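Local atomic coordinates of uncharacterized protein MJ0764 (Methanocaldococcus jannaschii, PDB entry 2B8M), a protein that is of unknown function but adopts the double-stranded beta-helix fold of the RmlC-like cupins, a family that commonly uses its barrel interior to bind small ligands. Residues A[56-64]-A[81-90]. Numbering follows the deposited sequence.
Sequences GEMTLTLED and NVKMLIQNIN
In the double-stranded beta-helix of the cupins, strands 57-62 and 83-87 pair antiparallel as the central two of a four-stranded sheet, and Thr59-Gln87 and Thr61-Leu85 are the hydrogen-bonded pairs between these two strands. Each pair closes a two-bond ring, Thr59 N to Gln87 O being nearly straight at 172°. The inward face is apolar: Leu60 CD1 lies 3.8 Å from Ile86 CG1, and Ile86 CG2 packs on CG of the selenomethionine Met58, while Leu51 and Phe96 of the opposing sheet cover Met58 and Ile86. Leu62 and Met84, the latter also a selenomethionine, run side by side, pointing the same way, tightly enough that Leu62 CD2 is 3.4 Å from Met84 CB. On the other face water 2 joins Thr59 O, Thr61 OG1 and Gln87 NE2.

Both ends are tied by carboxylates. Glu63 folds back at chi2 (-71°), bringing OE2 within 2.9 Å of Lys83 N, which meets it from above the carboxylate plane, while Glu63 N binds Lys83 O. Shortening Glu63 to an alanine would probably leave Lys83 N without this acceptor and water 3, which also donates to Asn81 O, short of one partner. At the far end Glu57, whose OE1 forms a salt bridge with Lys71, stretches past Asn90 CB. Asn90 ND2 donates to Glu57 OE2 at 3.0 Å, coming from above the carboxylate plane in a bond bent to 142°.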
# COMPACT_ATOMS: atom_id res chain seq x y z
N GLY A 56 -10.22 -11.07 1.91
CA GLY A 56 -10.37 -11.93 3.06
C GLY A 56 -10.42 -11.19 4.39
O GLY A 56 -10.80 -10.01 4.47
N GLU A 57 -10.06 -11.91 5.44
CA GLU A 57 -10.20 -11.43 6.80
C GLU A 57 -8.95 -11.79 7.59
O GLU A 57 -8.51 -12.95 7.58
CB GLU A 57 -11.42 -12.08 7.44
CG GLU A 57 -11.70 -11.65 8.89
CD GLU A 57 -13.03 -12.19 9.39
OE1 GLU A 57 -13.96 -12.30 8.57
OE2 GLU A 57 -13.12 -12.53 10.59
N MSE A 58 -8.41 -10.79 8.28
CA MSE A 58 -7.23 -10.94 9.09
C MSE A 58 -7.63 -11.00 10.53
O MSE A 58 -8.48 -10.25 10.95
CB MSE A 58 -6.33 -9.71 8.91
CG MSE A 58 -5.16 -9.68 9.86
SE MSE A 58 -4.15 -8.03 9.68
CE MSE A 58 -3.53 -8.28 7.75
N THR A 59 -6.99 -11.88 11.29
CA THR A 59 -7.10 -11.90 12.73
C THR A 59 -5.77 -11.39 13.25
O THR A 59 -4.70 -12.00 13.04
CB THR A 59 -7.45 -13.31 13.23
OG1 THR A 59 -8.70 -13.70 12.68
CG2 THR A 59 -7.58 -13.35 14.73
N LEU A 60 -5.83 -10.24 13.91
CA LEU A 60 -4.66 -9.50 14.37
C LEU A 60 -4.67 -9.44 15.90
O LEU A 60 -5.60 -8.96 16.51
CB LEU A 60 -4.73 -8.07 13.83
CG LEU A 60 -3.56 -7.19 14.22
CD1 LEU A 60 -2.28 -7.70 13.60
CD2 LEU A 60 -3.82 -5.75 13.80
N THR A 61 -3.66 -10.02 16.53
CA THR A 61 -3.51 -9.96 17.96
C THR A 61 -2.31 -9.09 18.28
O THR A 61 -1.19 -9.39 17.86
CB THR A 61 -3.36 -11.38 18.60
OG1 THR A 61 -4.40 -12.24 18.12
CG2 THR A 61 -3.50 -11.28 20.08
N LEU A 62 -2.57 -8.02 19.04
CA LEU A 62 -1.57 -7.10 19.44
C LEU A 62 -1.42 -7.14 20.95
O LEU A 62 -2.42 -7.09 21.70
CB LEU A 62 -1.90 -5.67 19.01
CG LEU A 62 -2.09 -5.40 17.53
CD1 LEU A 62 -2.30 -3.90 17.35
CD2 LEU A 62 -0.91 -5.86 16.70
N GLU A 63 -0.18 -7.26 21.39
CA GLU A 63 0.12 -7.29 22.82
C GLU A 63 -0.83 -8.18 23.60
O GLU A 63 -0.93 -9.34 23.26
CB GLU A 63 0.21 -5.87 23.40
CG GLU A 63 1.31 -5.02 22.85
CD GLU A 63 2.72 -5.43 23.27
OE1 GLU A 63 2.89 -6.11 24.30
OE2 GLU A 63 3.70 -5.06 22.57
N ASP A 64 -1.50 -7.65 24.62
CA ASP A 64 -2.39 -8.41 25.52
C ASP A 64 -3.87 -8.32 25.14
O ASP A 64 -4.75 -8.77 25.90
CB ASP A 64 -2.18 -7.95 26.97
CG ASP A 64 -0.86 -8.45 27.55
N ASN A 81 7.28 -1.00 17.64
CA ASN A 81 7.64 -1.68 18.85
C ASN A 81 6.47 -2.29 19.56
O ASN A 81 6.40 -2.25 20.79
CB ASN A 81 8.41 -0.74 19.78
CG ASN A 81 9.87 -1.04 19.81
OD1 ASN A 81 10.28 -2.18 19.64
ND2 ASN A 81 10.67 -0.00 20.05
N VAL A 82 5.58 -2.89 18.79
CA VAL A 82 4.38 -3.53 19.29
C VAL A 82 4.40 -5.02 18.89
O VAL A 82 4.63 -5.36 17.71
CB VAL A 82 3.11 -2.83 18.70
CG1 VAL A 82 1.83 -3.62 18.99
CG2 VAL A 82 2.95 -1.42 19.23
N LYS A 83 4.12 -5.90 19.85
CA LYS A 83 4.05 -7.33 19.60
C LYS A 83 2.80 -7.65 18.83
O LYS A 83 1.68 -7.29 19.26
CB LYS A 83 4.03 -8.11 20.90
CG LYS A 83 4.13 -9.59 20.69
CD LYS A 83 4.59 -10.31 21.94
CE LYS A 83 3.76 -9.99 23.17
NZ LYS A 83 4.14 -10.78 24.34
N MSE A 84 2.99 -8.28 17.68
CA MSE A 84 1.88 -8.60 16.81
C MSE A 84 1.91 -10.01 16.24
O MSE A 84 2.97 -10.64 16.06
CB MSE A 84 1.82 -7.65 15.62
CG MSE A 84 3.10 -7.64 14.80
SE MSE A 84 3.12 -6.20 13.46
CE MSE A 84 1.68 -6.79 12.46
N LEU A 85 0.71 -10.49 15.98
CA LEU A 85 0.52 -11.73 15.24
C LEU A 85 -0.62 -11.56 14.23
O LEU A 85 -1.71 -11.09 14.60
CB LEU A 85 0.13 -12.82 16.19
CG LEU A 85 -0.21 -14.16 15.57
CD1 LEU A 85 1.01 -14.68 14.87
CD2 LEU A 85 -0.75 -15.10 16.60
N ILE A 86 -0.32 -11.95 12.99
CA ILE A 86 -1.28 -11.97 11.91
C ILE A 86 -1.60 -13.38 11.54
O ILE A 86 -0.71 -14.14 11.13
CB ILE A 86 -0.73 -11.25 10.66
CG1 ILE A 86 -0.57 -9.75 10.94
CG2 ILE A 86 -1.63 -11.42 9.45
CD1 ILE A 86 0.21 -9.03 9.83
N GLN A 87 -2.87 -13.71 11.60
CA GLN A 87 -3.39 -15.02 11.24
C GLN A 87 -4.54 -14.90 10.25
O GLN A 87 -5.27 -13.91 10.26
CB GLN A 87 -3.93 -15.75 12.47
CG GLN A 87 -2.97 -15.94 13.62
CD GLN A 87 -3.71 -16.53 14.78
OE1 GLN A 87 -3.60 -17.74 15.09
NE2 GLN A 87 -4.51 -15.70 15.43
N ASN A 88 -4.66 -15.88 9.35
CA ASN A 88 -5.88 -16.09 8.63
C ASN A 88 -6.62 -17.30 9.12
O ASN A 88 -6.31 -18.44 8.78
CB ASN A 88 -5.65 -16.20 7.12
CG ASN A 88 -6.96 -16.34 6.34
OD1 ASN A 88 -8.06 -16.10 6.86
ND2 ASN A 88 -6.85 -16.78 5.11
N ILE A 89 -7.62 -17.03 9.94
CA ILE A 89 -8.48 -18.07 10.48
C ILE A 89 -9.80 -18.15 9.70
O ILE A 89 -10.33 -19.24 9.47
CB ILE A 89 -8.78 -17.78 11.94
CG1 ILE A 89 -7.48 -17.72 12.74
CG2 ILE A 89 -9.72 -18.83 12.53
CD1 ILE A 89 -7.67 -17.37 14.19
N ASN A 90 -10.33 -17.00 9.33
CA ASN A 90 -11.74 -16.88 8.97
C ASN A 90 -12.02 -16.68 7.49
O ASN A 90 -13.16 -16.45 7.13
CB ASN A 90 -12.37 -15.72 9.76
CG ASN A 90 -12.36 -15.97 11.27
OD1 ASN A 90 -12.49 -17.10 11.72
ND2 ASN A 90 -12.16 -14.91 12.05
O HOH W 1 -8.95 -14.48 9.82
O HOH W 2 -3.85 -13.23 15.54
O HOH W 3 5.63 -3.26 23.19